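VESB protease (Vibrio cholerae, PDB 4LK4) is a secreted protease of the trypsin-like S1 family that probably cleaves peptide bonds within proteins as a serine endopeptidase and carries a C-terminal Ig-like domain. Local coordinates at residues Val163-Cys168 with Pro180-Phe185; Gln169-His174 with Gly226-Tyr231; Pro289-Val294 with Arg323-Asp328; Val315-Gln320 with Ser344-Asp349. The protein carries 1 engineered substitution. All coordinates share one frame; numbering follows the deposited sequence.

Interaction 1: residues Val163-Cys168 with Pro180-Phe185; sequences VSQSLC and PNSTNF
Gln165, in the first turn of helix 165-172, reaches across to the loop and strand start of Pro180-Phe185, where a short helix of the trypsin fold is tied to one of its antiparallel beta sheets. Its CG stands anti to the backbone N (chi1 -163°), and a bend at chi2 of 75° turns the amide in between Pro180 and the start of strand 184-189. On the way the aliphatic part lies alongside the proline: Gln165 CB is 4.0 Å from Pro180 CG, and Gln165 CG is 3.7 Å from Pro180 N. At the end, Gln165 NE2 gives a hydrogen bond of 2.8 Å to Asn184 O, with an N-H...O angle of 149°; the donor lies in the carbonyl plane, while the acceptor is tilted from the plane of the glutamine amide. NE2 also bonds Ser177 O, and OE1 accepts from Arg126 NH2, so both ends of this buried amide are satisfied and its rotation is fixed. Ser182 OG, 3.7 Å from Gln165 NE2, is instead bonded to Asp179 O. The Gln165 and Phe185 side chains cross at about a right angle, with Gln165 OE1 3.5 Å from Phe185 CB. One turn further along the helix, Cys168, disulfide-bonded to Cys186, lays its SG against the strand backbone, 3.8 Å from Phe185 C.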
loop_
_atom_site.group_PDB
_atom_site.type_symbol
_atom_site.label_atom_id
_atom_site.label_comp_id
_atom_site.label_asym_id
_atom_site.label_seq_id
_atom_site.Cartn_x
_atom_site.Cartn_y
_atom_site.Cartn_z
ATOM N N VAL A 163 12.999 -18.496 -3.067
ATOM C CA VAL A 163 12.507 -19.860 -3.247
ATOM C C VAL A 163 11.854 -20.033 -4.636
ATOM O O VAL A 163 11.334 -19.071 -5.186
ATOM C CB VAL A 163 11.429 -20.140 -2.172
ATOM C CG1 VAL A 163 10.789 -21.519 -2.322
ATOM C CG2 VAL A 163 12.010 -19.970 -0.776
ATOM N N SER A 164 11.890 -21.253 -5.194
ATOM C CA SER A 164 11.205 -21.569 -6.481
ATOM C C SER A 164 9.737 -21.254 -6.372
ATOM O O SER A 164 9.092 -21.682 -5.432
ATOM C CB SER A 164 11.320 -23.063 -6.872
ATOM O OG SER A 164 12.695 -23.505 -6.957
ATOM N N GLN A 165 9.190 -20.525 -7.333
ATOM C CA GLN A 165 7.796 -20.237 -7.271
ATOM C C GLN A 165 6.936 -21.512 -7.235
ATOM O O GLN A 165 5.996 -21.586 -6.462
ATOM C CB GLN A 165 7.352 -19.287 -8.383
ATOM C CG GLN A 165 5.985 -18.640 -8.101
ATOM C CD GLN A 165 6.018 -17.541 -7.059
ATOM O OE1 GLN A 165 7.049 -16.978 -6.768
ATOM N NE2 GLN A 165 4.860 -17.208 -6.518
ATOM N N SER A 166 7.261 -22.547 -7.998
ATOM C CA SER A 166 6.376 -23.740 -7.946
ATOM C C SER A 166 6.378 -24.325 -6.514
ATOM O O SER A 166 5.363 -24.843 -6.035
ATOM C CB SER A 166 6.764 -24.799 -8.988
ATOM O OG SER A 166 8.054 -25.306 -8.713
ATOM N N LEU A 167 7.516 -24.187 -5.827
ATOM C CA LEU A 167 7.649 -24.680 -4.454
ATOM C C LEU A 167 6.931 -23.842 -3.416
ATOM O O LEU A 167 6.308 -24.359 -2.481
ATOM C CB LEU A 167 9.105 -24.735 -4.093
ATOM C CG LEU A 167 9.449 -25.880 -3.173
ATOM C CD1 LEU A 167 8.855 -27.202 -3.662
ATOM C CD2 LEU A 167 10.983 -25.933 -3.089
ATOM N N CYS A 168 7.032 -22.535 -3.595
ATOM C CA CYS A 168 6.318 -21.564 -2.797
ATOM C C CYS A 168 4.839 -21.917 -2.760
ATOM O O CYS A 168 4.195 -21.889 -1.704
ATOM C CB CYS A 168 6.548 -20.202 -3.433
ATOM S SG CYS A 168 5.814 -18.797 -2.619
ATOM N N PRO A 180 5.644 -17.132 -11.467
ATOM C CA PRO A 180 6.403 -16.081 -10.797
ATOM C C PRO A 180 5.865 -14.684 -11.118
ATOM O O PRO A 180 6.094 -13.727 -10.362
ATOM C CB PRO A 180 7.817 -16.230 -11.381
ATOM C CG PRO A 180 7.867 -17.586 -11.997
ATOM C CD PRO A 180 6.479 -17.872 -12.435
ATOM N N ASN A 181 5.199 -14.568 -12.257
ATOM C CA ASN A 181 4.608 -13.330 -12.654
ATOM C C ASN A 181 3.264 -13.220 -11.939
ATOM O O ASN A 181 2.217 -13.263 -12.562
ATOM C CB ASN A 181 4.447 -13.287 -14.174
ATOM C CG ASN A 181 3.760 -12.035 -14.643
ATOM O OD1 ASN A 181 3.930 -10.974 -14.058
ATOM N ND2 ASN A 181 2.951 -12.156 -15.683
ATOM N N SER A 182 3.323 -13.078 -10.617
ATOM C CA SER A 182 2.134 -13.015 -9.770
ATOM C C SER A 182 2.375 -12.132 -8.543
ATOM O O SER A 182 3.498 -11.663 -8.278
ATOM C CB SER A 182 1.721 -14.418 -9.309
ATOM O OG SER A 182 2.808 -15.081 -8.663
ATOM N N THR A 183 1.286 -11.960 -7.800
ATOM C CA THR A 183 1.172 -11.083 -6.678
ATOM C C THR A 183 2.193 -11.284 -5.554
ATOM O O THR A 183 2.459 -10.339 -4.812
ATOM C CB THR A 183 -0.242 -11.210 -6.048
ATOM O OG1 THR A 183 -0.375 -10.268 -4.972
ATOM C CG2 THR A 183 -0.489 -12.601 -5.478
ATOM N N ASN A 184 2.685 -12.498 -5.354
ATOM C CA ASN A 184 3.617 -12.698 -4.276
ATOM C C ASN A 184 4.584 -13.833 -4.507
ATOM O O ASN A 184 4.395 -14.653 -5.416
ATOM C CB ASN A 184 2.890 -12.837 -2.931
ATOM C CG ASN A 184 1.875 -13.971 -2.904
ATOM O OD1 ASN A 184 1.895 -14.876 -3.725
ATOM N ND2 ASN A 184 0.995 -13.929 -1.923
ATOM N N PHE A 185 5.657 -13.827 -3.719
ATOM C CA PHE A 185 6.697 -14.869 -3.775
ATOM C C PHE A 185 7.187 -15.210 -2.372
ATOM O O PHE A 185 6.837 -14.536 -1.400
ATOM C CB PHE A 185 7.886 -14.400 -4.633
ATOM C CG PHE A 185 8.654 -13.247 -4.047
ATOM C CD1 PHE A 185 9.681 -13.460 -3.154
ATOM C CD2 PHE A 185 8.353 -11.944 -4.401
ATOM C CE1 PHE A 185 10.404 -12.394 -2.646
ATOM C CE2 PHE A 185 9.036 -10.881 -3.860
ATOM C CZ PHE A 185 10.072 -11.108 -2.988
#

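Interaction 2: residues Gln169-His174 with Gly226-Tyr231; sequences QIVMQH and GTYGVY
The Tyr228 ring receives Val171 and Met172 of helix 165-172 obliquely, at its CD2-CE2 side. Val171 crosses the tyrosine at about a right angle and meets that side with CB and both methyls: Val171 CG2 is 3.4 Å from Tyr228 CE2, Val171 CB follows at 3.5 Å, and CG1 lies a little farther from the same ring carbon. Met172 CG approaches the neighbouring ring atom, Tyr228 CD2, at 4.0 Å. The second flat group, the imidazole of His174, belongs to the helix end itself: His174 ND1 donates in its ring plane to Met172 O at 2.9 Å, almost straight at 167°, after Gln173 has left the helix with positive phi. That ring also meets Trp217 edge-to-face. Here the last turn of the helix packs on the entry to strand 229-233, part of an antiparallel sheet in the trypsin fold. Bends at chi2 (-50°) and chi3 (-71°) curl Met172 back, placing its sulfur and methyl against the backbone of the approaching chain. Tyr228 N makes a weak hydrogen bond to Met172 SD at 3.6 Å, and Met172 CE is 3.4 Å from Tyr228 O. Thr227 CB also touches Met172 SD, the two side chains crossing at about a right angle. Val230 slides past the methionine in the opposite direction, bringing Val230 CG2 within 4.1 Å of Met172 CG.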
loop_
_atom_site.group_PDB
_atom_site.type_symbol
_atom_site.label_atom_id
_atom_site.label_comp_id
_atom_site.label_asym_id
_atom_site.label_seq_id
_atom_site.Cartn_x
_atom_site.Cartn_y
_atom_site.Cartn_z
ATOM N N GLN A 169 4.303 -22.294 -3.911
ATOM C CA GLN A 169 2.889 -22.572 -3.997
ATOM C C GLN A 169 2.510 -23.820 -3.239
ATOM O O GLN A 169 1.484 -23.862 -2.550
ATOM C CB GLN A 169 2.441 -22.731 -5.430
ATOM C CG GLN A 169 0.986 -23.147 -5.507
ATOM C CD GLN A 169 0.684 -23.756 -6.823
ATOM O OE1 GLN A 169 -0.143 -23.239 -7.582
ATOM N NE2 GLN A 169 1.383 -24.845 -7.140
ATOM N N ILE A 170 3.320 -24.848 -3.396
ATOM C CA ILE A 170 3.033 -26.110 -2.766
ATOM C C ILE A 170 3.113 -25.993 -1.243
ATOM O O ILE A 170 2.249 -26.531 -0.525
ATOM C CB ILE A 170 3.978 -27.196 -3.308
ATOM C CG1 ILE A 170 3.490 -27.609 -4.707
ATOM C CG2 ILE A 170 4.063 -28.394 -2.358
ATOM C CD1 ILE A 170 4.568 -28.243 -5.564
ATOM N N VAL A 171 4.138 -25.296 -0.754
ATOM C CA VAL A 171 4.388 -25.247 0.678
ATOM C C VAL A 171 3.403 -24.308 1.356
ATOM O O VAL A 171 2.811 -24.660 2.378
ATOM C CB VAL A 171 5.832 -24.813 0.976
ATOM C CG1 VAL A 171 6.054 -24.686 2.476
ATOM C CG2 VAL A 171 6.811 -25.825 0.382
ATOM N N MET A 172 3.209 -23.130 0.765
ATOM C CA MET A 172 2.446 -22.064 1.405
ATOM C C MET A 172 0.972 -21.966 0.968
ATOM O O MET A 172 0.117 -21.604 1.774
ATOM C CB MET A 172 3.180 -20.741 1.205
ATOM C CG MET A 172 4.575 -20.705 1.853
ATOM S SD MET A 172 4.585 -21.231 3.583
ATOM C CE MET A 172 3.778 -19.873 4.385
ATOM N N GLN A 173 0.683 -22.301 -0.288
ATOM C CA GLN A 173 -0.670 -22.371 -0.792
ATOM C C GLN A 173 -1.403 -21.018 -0.678
ATOM O O GLN A 173 -0.970 -20.053 -1.285
ATOM C CB GLN A 173 -1.402 -23.513 -0.093
ATOM C CG GLN A 173 -0.639 -24.829 -0.131
ATOM C CD GLN A 173 -1.549 -26.037 -0.037
ATOM O OE1 GLN A 173 -2.475 -26.197 -0.843
ATOM N NE2 GLN A 173 -1.309 -26.888 0.960
ATOM N N HIS A 174 -2.501 -20.940 0.071
ATOM C CA HIS A 174 -3.261 -19.704 0.239
ATOM C C HIS A 174 -3.282 -18.828 -1.025
ATOM O O HIS A 174 -3.025 -17.610 -0.999
ATOM C CB HIS A 174 -2.789 -18.979 1.499
ATOM C CG HIS A 174 -3.067 -19.753 2.752
ATOM N ND1 HIS A 174 -2.344 -20.869 3.116
ATOM C CD2 HIS A 174 -4.036 -19.617 3.691
ATOM C CE1 HIS A 174 -2.835 -21.372 4.235
ATOM N NE2 HIS A 174 -3.866 -20.634 4.602
ATOM N N GLY A 226 8.698 -25.254 9.405
ATOM C CA GLY A 226 8.678 -25.759 8.037
ATOM C C GLY A 226 7.864 -24.918 7.066
ATOM O O GLY A 226 7.087 -25.448 6.283
ATOM N N THR A 227 8.055 -23.601 7.118
ATOM C CA THR A 227 7.410 -22.641 6.207
ATOM C C THR A 227 8.409 -21.564 5.676
ATOM O O THR A 227 9.495 -21.321 6.251
ATOM C CB THR A 227 6.279 -21.876 6.927
ATOM O OG1 THR A 227 6.854 -21.061 7.970
ATOM C CG2 THR A 227 5.194 -22.851 7.535
ATOM N N TYR A 228 8.005 -20.935 4.582
ATOM C CA TYR A 228 8.671 -19.790 4.013
ATOM C C TYR A 228 7.959 -18.504 4.430
ATOM O O TYR A 228 6.833 -18.540 4.915
ATOM C CB TYR A 228 8.578 -19.860 2.480
ATOM C CG TYR A 228 9.040 -21.160 1.872
ATOM C CD1 TYR A 228 10.250 -21.745 2.261
ATOM C CD2 TYR A 228 8.304 -21.771 0.874
ATOM C CE1 TYR A 228 10.684 -22.929 1.699
ATOM C CE2 TYR A 228 8.721 -22.963 0.307
ATOM C CZ TYR A 228 9.917 -23.536 0.716
ATOM O OH TYR A 228 10.335 -24.720 0.150
ATOM N N GLY A 229 8.602 -17.368 4.196
ATOM C CA GLY A 229 7.971 -16.072 4.327
ATOM C C GLY A 229 7.426 -15.710 2.964
ATOM O O GLY A 229 8.028 -16.045 1.938
ATOM N N VAL A 230 6.274 -15.025 2.960
ATOM C CA VAL A 230 5.616 -14.637 1.736
ATOM C C VAL A 230 5.651 -13.125 1.590
ATOM O O VAL A 230 5.319 -12.395 2.520
ATOM C CB VAL A 230 4.192 -15.144 1.762
ATOM C CG1 VAL A 230 3.442 -14.661 0.546
ATOM C CG2 VAL A 230 4.197 -16.660 1.839
ATOM N N TYR A 231 6.034 -12.668 0.405
ATOM C CA TYR A 231 6.334 -11.260 0.159
ATOM C C TYR A 231 5.566 -10.792 -1.057
ATOM O O TYR A 231 5.565 -11.456 -2.097
ATOM C CB TYR A 231 7.836 -11.077 -0.079
ATOM C CG TYR A 231 8.681 -11.558 1.073
ATOM C CD1 TYR A 231 9.035 -12.892 1.197
ATOM C CD2 TYR A 231 9.096 -10.677 2.055
ATOM C CE1 TYR A 231 9.759 -13.335 2.279
ATOM C CE2 TYR A 231 9.842 -11.095 3.125
ATOM C CZ TYR A 231 10.167 -12.420 3.240
ATOM O OH TYR A 231 10.935 -12.782 4.314
#

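Interaction 3: residues Pro289-Val294 with Arg323-Asp328; sequences PADFSV and RQYQYD
Tyr327 holds its CG anti to the carbonyl carbon (chi1 -61°), which sends the ring across the sandwich toward Pro289-Phe292, while Phe292, with CG anti to the backbone N (chi1 178°), runs past it in the opposite direction. The two rings form an offset edge-to-face pair, the edge of Phe292 toward the face of Tyr327, with centroids 6.0 Å apart and planes at 78°; Phe292 CB lies over that face. Pro289 meets the tyrosine obliquely at its CD1-CE1 side, its CG 3.7 Å from Tyr327 CE1. At the far end of the ring, Asp291 OD2 lies 2.7 Å from Tyr327 OH, the two side chains crossing at about a right angle. Asp291 OD2 also makes a long salt bridge of 3.7 Å to Arg323 NH2, near the guanidinium plane. Tyr325 turns its ring edge to the same carboxylate, Tyr325 CE2 lying 3.8 Å from Asp291 OD2. A bend at chi3 folds the arginine over Tyr325, so that its guanidinium lies against one face of that ring, offset toward the rim. The nearby positive charge would probably help to stabilise the carboxylate. Tyr325 OH turns elsewhere, bonding His321 N. This is packing between layers of the Ig-like domain: strand 292-297 and the residue before it pair with strand 310-319, by backbone bonds Asp291-Asp318 and Ser293-Ala316, and strand 324-335 pairs with strand 338-349 through Tyr325-Leu348 and Tyr327-Ile346.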
loop_
_atom_site.group_PDB
_atom_site.type_symbol
_atom_site.label_atom_id
_atom_site.label_comp_id
_atom_site.label_asym_id
_atom_site.label_seq_id
_atom_site.Cartn_x
_atom_site.Cartn_y
_atom_site.Cartn_z
ATOM N N PRO A 289 -24.784 -0.636 -12.252
ATOM C CA PRO A 289 -26.231 -0.920 -12.379
ATOM C C PRO A 289 -27.167 0.209 -11.928
ATOM O O PRO A 289 -26.720 1.317 -11.569
ATOM C CB PRO A 289 -26.453 -2.171 -11.506
ATOM C CG PRO A 289 -25.138 -2.562 -10.947
ATOM C CD PRO A 289 -24.113 -1.522 -11.282
ATOM N N ALA A 290 -28.459 -0.110 -11.951
ATOM C CA ALA A 290 -29.529 0.803 -11.559
ATOM C C ALA A 290 -29.546 1.107 -10.067
ATOM O O ALA A 290 -29.965 2.182 -9.671
ATOM C CB ALA A 290 -30.865 0.230 -11.976
ATOM N N ASP A 291 -29.106 0.156 -9.248
ATOM C CA ASP A 291 -28.897 0.402 -7.819
ATOM C C ASP A 291 -28.039 1.641 -7.562
ATOM O O ASP A 291 -28.240 2.364 -6.588
ATOM C CB ASP A 291 -28.144 -0.768 -7.181
ATOM C CG ASP A 291 -28.915 -2.064 -7.214
ATOM O OD1 ASP A 291 -30.155 -2.030 -7.151
ATOM O OD2 ASP A 291 -28.260 -3.126 -7.281
ATOM N N PHE A 292 -27.040 1.847 -8.410
ATOM C CA PHE A 292 -26.076 2.908 -8.201
ATOM C C PHE A 292 -26.555 4.156 -8.908
ATOM O O PHE A 292 -27.187 4.073 -9.935
ATOM C CB PHE A 292 -24.716 2.467 -8.722
ATOM C CG PHE A 292 -23.656 3.503 -8.599
ATOM C CD1 PHE A 292 -23.479 4.449 -9.596
ATOM C CD2 PHE A 292 -22.821 3.529 -7.492
ATOM C CE1 PHE A 292 -22.497 5.415 -9.488
ATOM C CE2 PHE A 292 -21.830 4.487 -7.378
ATOM C CZ PHE A 292 -21.671 5.432 -8.379
ATOM N N SER A 293 -26.279 5.310 -8.324
ATOM C CA SER A 293 -26.689 6.578 -8.895
ATOM C C SER A 293 -25.752 7.682 -8.403
ATOM O O SER A 293 -25.125 7.547 -7.356
ATOM C CB SER A 293 -28.164 6.878 -8.559
ATOM O OG SER A 293 -28.487 6.667 -7.179
ATOM N N VAL A 294 -25.634 8.750 -9.184
ATOM C CA VAL A 294 -24.826 9.910 -8.827
ATOM C C VAL A 294 -25.746 11.051 -8.436
ATOM O O VAL A 294 -26.373 11.645 -9.284
ATOM C CB VAL A 294 -23.970 10.383 -10.019
ATOM C CG1 VAL A 294 -23.157 11.626 -9.650
ATOM C CG2 VAL A 294 -23.070 9.260 -10.487
ATOM N N ARG A 323 -27.967 -8.476 0.532
ATOM C CA ARG A 323 -26.713 -8.913 -0.078
ATOM C C ARG A 323 -25.573 -7.924 0.175
ATOM O O ARG A 323 -25.753 -6.893 0.827
ATOM C CB ARG A 323 -26.905 -9.134 -1.590
ATOM C CG ARG A 323 -27.463 -7.941 -2.358
ATOM C CD ARG A 323 -27.704 -8.312 -3.818
ATOM N NE ARG A 323 -27.406 -7.224 -4.759
ATOM C CZ ARG A 323 -26.178 -6.765 -5.040
ATOM N NH1 ARG A 323 -25.106 -7.263 -4.433
ATOM N NH2 ARG A 323 -26.014 -5.781 -5.923
ATOM N N GLN A 324 -24.394 -8.266 -0.328
ATOM C CA GLN A 324 -23.261 -7.365 -0.298
ATOM C C GLN A 324 -23.249 -6.475 -1.519
ATOM O O GLN A 324 -23.317 -6.954 -2.641
ATOM C CB GLN A 324 -21.980 -8.153 -0.307
ATOM C CG GLN A 324 -21.914 -9.215 0.765
ATOM C CD GLN A 324 -20.477 -9.609 1.060
ATOM O OE1 GLN A 324 -19.640 -8.759 1.413
ATOM N NE2 GLN A 324 -20.174 -10.896 0.894
ATOM N N TYR A 325 -23.137 -5.180 -1.295
ATOM C CA TYR A 325 -23.004 -4.234 -2.381
ATOM C C TYR A 325 -21.566 -3.762 -2.404
ATOM O O TYR A 325 -21.022 -3.362 -1.382
ATOM C CB TYR A 325 -23.948 -3.037 -2.185
ATOM C CG TYR A 325 -25.409 -3.381 -2.301
ATOM C CD1 TYR A 325 -26.092 -4.008 -1.253
ATOM C CD2 TYR A 325 -26.130 -3.066 -3.455
ATOM C CE1 TYR A 325 -27.442 -4.313 -1.362
ATOM C CE2 TYR A 325 -27.484 -3.364 -3.564
ATOM C CZ TYR A 325 -28.127 -3.988 -2.519
ATOM O OH TYR A 325 -29.454 -4.290 -2.636
ATOM N N GLN A 326 -20.951 -3.832 -3.578
ATOM C CA GLN A 326 -19.621 -3.314 -3.773
ATOM C C GLN A 326 -19.494 -2.748 -5.160
ATOM O O GLN A 326 -19.366 -3.498 -6.133
ATOM C CB GLN A 326 -18.577 -4.409 -3.584
ATOM C CG GLN A 326 -17.158 -3.863 -3.521
ATOM C CD GLN A 326 -16.133 -4.959 -3.365
ATOM O OE1 GLN A 326 -15.642 -5.212 -2.259
ATOM N NE2 GLN A 326 -15.816 -5.629 -4.462
ATOM N N TYR A 327 -19.520 -1.421 -5.253
ATOM C CA TYR A 327 -19.429 -0.754 -6.549
ATOM C C TYR A 327 -18.181 0.098 -6.666
ATOM O O TYR A 327 -17.937 0.967 -5.841
ATOM C CB TYR A 327 -20.655 0.121 -6.821
ATOM C CG TYR A 327 -21.955 -0.617 -6.862
ATOM C CD1 TYR A 327 -22.127 -1.722 -7.687
ATOM C CD2 TYR A 327 -23.039 -0.194 -6.105
ATOM C CE1 TYR A 327 -23.353 -2.388 -7.749
ATOM C CE2 TYR A 327 -24.254 -0.856 -6.158
ATOM C CZ TYR A 327 -24.403 -1.957 -6.970
ATOM O OH TYR A 327 -25.619 -2.612 -7.014
ATOM N N ASP A 328 -17.444 -0.144 -7.739
ATOM C CA ASP A 328 -16.246 0.591 -8.082
ATOM C C ASP A 328 -16.487 1.522 -9.241
ATOM O O ASP A 328 -17.037 1.128 -10.259
ATOM C CB ASP A 328 -15.160 -0.406 -8.463
ATOM C CG ASP A 328 -14.718 -1.248 -7.274
ATOM O OD1 ASP A 328 -15.137 -0.903 -6.147
ATOM O OD2 ASP A 328 -13.961 -2.230 -7.439
#

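Interaction 4: residues Val315-Gln320 with Ser344-Asp349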
loop_
_atom_site.group_PDB
_atom_site.type_symbol
_atom_site.label_atom_id
_atom_site.label_comp_id
_atom_site.label_asym_id
_atom_site.label_seq_id
_atom_site.Cartn_x
_atom_site.Cartn_y
_atom_site.Cartn_z
ATOM N N VAL A 315 -22.454 9.983 -4.285
ATOM C CA VAL A 315 -23.058 8.816 -4.903
ATOM C C VAL A 315 -23.991 8.133 -3.957
ATOM O O VAL A 315 -23.903 8.314 -2.757
ATOM C CB VAL A 315 -22.011 7.796 -5.387
ATOM C CG1 VAL A 315 -20.998 8.492 -6.273
ATOM C CG2 VAL A 315 -21.328 7.084 -4.234
ATOM N N ALA A 316 -24.876 7.331 -4.524
ATOM C CA ALA A 316 -25.861 6.630 -3.740
ATOM C C ALA A 316 -26.086 5.201 -4.204
ATOM O O ALA A 316 -25.803 4.843 -5.342
ATOM C CB ALA A 316 -27.176 7.400 -3.737
ATOM N N VAL A 317 -26.599 4.396 -3.282
ATOM C CA VAL A 317 -26.982 3.027 -3.548
ATOM C C VAL A 317 -28.342 2.808 -2.926
ATOM O O VAL A 317 -28.526 3.028 -1.731
ATOM C CB VAL A 317 -25.988 2.018 -2.940
ATOM C CG1 VAL A 317 -26.536 0.599 -3.051
ATOM C CG2 VAL A 317 -24.643 2.126 -3.631
ATOM N N ASP A 318 -29.286 2.374 -3.752
ATOM C CA ASP A 318 -30.628 2.031 -3.311
ATOM C C ASP A 318 -30.588 0.537 -3.041
ATOM O O ASP A 318 -30.779 -0.278 -3.943
ATOM C CB ASP A 318 -31.655 2.390 -4.400
ATOM C CG ASP A 318 -33.101 2.259 -3.929
ATOM O OD1 ASP A 318 -33.345 2.286 -2.700
ATOM O OD2 ASP A 318 -34.002 2.157 -4.793
ATOM N N ALA A 319 -30.275 0.185 -1.801
ATOM C CA ALA A 319 -30.197 -1.209 -1.399
ATOM C C ALA A 319 -31.585 -1.695 -1.041
ATOM O O ALA A 319 -32.130 -1.333 0.010
ATOM C CB ALA A 319 -29.267 -1.371 -0.215
ATOM N N GLN A 320 -32.159 -2.499 -1.926
ATOM C CA GLN A 320 -33.500 -3.025 -1.727
ATOM C C GLN A 320 -33.503 -4.542 -1.528
ATOM O O GLN A 320 -34.548 -5.108 -1.228
ATOM C CB GLN A 320 -34.392 -2.615 -2.902
ATOM C CG GLN A 320 -34.632 -1.108 -2.991
ATOM C CD GLN A 320 -35.573 -0.568 -1.901
ATOM O OE1 GLN A 320 -36.797 -0.771 -1.959
ATOM N NE2 GLN A 320 -35.009 0.140 -0.913
ATOM N N SER A 344 -12.533 4.690 -7.059
ATOM C CA SER A 344 -13.119 4.660 -5.717
ATOM C C SER A 344 -14.125 3.534 -5.588
ATOM O O SER A 344 -14.480 2.915 -6.575
ATOM C CB SER A 344 -13.818 5.969 -5.427
ATOM O OG SER A 344 -12.902 7.041 -5.468
ATOM N N ARG A 345 -14.572 3.279 -4.361
ATOM C CA ARG A 345 -15.433 2.149 -4.058
ATOM C C ARG A 345 -16.405 2.519 -2.963
ATOM O O ARG A 345 -16.043 3.140 -1.992
ATOM C CB ARG A 345 -14.623 0.962 -3.585
ATOM C CG ARG A 345 -15.451 -0.121 -2.898
ATOM C CD ARG A 345 -14.639 -1.369 -2.583
ATOM N NE ARG A 345 -14.273 -2.040 -3.819
ATOM C CZ ARG A 345 -13.344 -2.987 -3.931
ATOM N NH1 ARG A 345 -12.655 -3.417 -2.857
ATOM N NH2 ARG A 345 -13.079 -3.504 -5.134
ATOM N N ILE A 346 -17.657 2.156 -3.155
ATOM C CA ILE A 346 -18.654 2.262 -2.131
ATOM C C ILE A 346 -19.118 0.851 -1.844
ATOM O O ILE A 346 -19.369 0.061 -2.743
ATOM C CB ILE A 346 -19.819 3.165 -2.551
ATOM C CG1 ILE A 346 -20.766 3.373 -1.394
ATOM C CG2 ILE A 346 -20.592 2.598 -3.739
ATOM C CD1 ILE A 346 -21.668 4.551 -1.610
ATOM N N GLN A 347 -19.224 0.543 -0.577
ATOM C CA GLN A 347 -19.479 -0.797 -0.165
ATOM C C GLN A 347 -20.336 -0.774 1.077
ATOM O O GLN A 347 -20.179 0.117 1.920
ATOM C CB GLN A 347 -18.155 -1.475 0.161
ATOM C CG GLN A 347 -18.300 -2.905 0.642
ATOM C CD GLN A 347 -16.968 -3.651 0.672
ATOM O OE1 GLN A 347 -15.950 -3.183 0.152
ATOM N NE2 GLN A 347 -16.978 -4.820 1.290
ATOM N N LEU A 348 -21.199 -1.783 1.189
ATOM C CA LEU A 348 -22.097 -1.963 2.324
ATOM C C LEU A 348 -22.696 -3.361 2.303
ATOM O O LEU A 348 -22.572 -4.089 1.319
ATOM C CB LEU A 348 -23.217 -0.927 2.270
ATOM C CG LEU A 348 -24.100 -0.971 1.024
ATOM C CD1 LEU A 348 -25.476 -1.472 1.412
ATOM C CD2 LEU A 348 -24.210 0.411 0.421
ATOM N N ASP A 349 -23.352 -3.733 3.392
ATOM C CA ASP A 349 -23.897 -5.081 3.515
ATOM C C ASP A 349 -25.237 -5.084 4.248
ATOM O O ASP A 349 -25.375 -4.398 5.270
ATOM C CB ASP A 349 -22.895 -5.980 4.245
ATOM C CG ASP A 349 -23.127 -7.457 3.973
ATOM O OD1 ASP A 349 -24.289 -7.902 3.852
ATOM O OD2 ASP A 349 -22.125 -8.194 3.869
#
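Leu348 points from strand 344-349 into the interior and meets strand 315-319 with both methyls. Its CB leads to a CG set between the backbone N and the carbonyl carbon (chi1 60°), and the two branches then part. CD1 goes to Ala319, lying 4.1 Å from Ala319 CB. CD2 goes to Val317, 4.1 Å from Val317 CB and nearly as close to CG1, the two side chains meeting tip to tip. Two residues earlier on the same strand, Ile346 keeps its CG1 anti to the backbone N (chi1 -174°), which extends CD1 to the end of Val315, 3.7 Å from Val315 CG2. Its other branch, Ile346 CG2, slides past Val317 in the opposite direction, 4.1 Å from Val317 CG2. The contact is wholly apolar and buried, with no hydrogen bond between the strands, whose axes approach to 8.8 Å at 27°: this is face-to-face packing across the core of the Ig-like beta sandwich. On one side, strand 310-319 lies between strands 292-297 and 262-272; on the other, strand 338-349 lies between strands 248-258 and 324-335.

Overall arrangement
Interactions 1 and 2 share helix 165-172 in the trypsin domain, packing its first and last turns on neighbouring strands 184-189 and 229-233 and the loops that lead into them; the strands are joined where Phe185 O meets Tyr231 N. Interaction 1 is buried and turns on a glutamine amide; interaction 2 is partly open and mostly apolar, with sulfur and aromatic contacts. Interactions 3 and 4, 35 to 36 Å from interactions 1 and 2 between centres, belong to the Ig-like domain and pack its layers. Interaction 4 is purely aliphatic core, whereas interaction 3 combines aromatic packing with a charged, partly exposed end. The Asp328-Arg345 salt bridge links their strands 324-335 and 338-349.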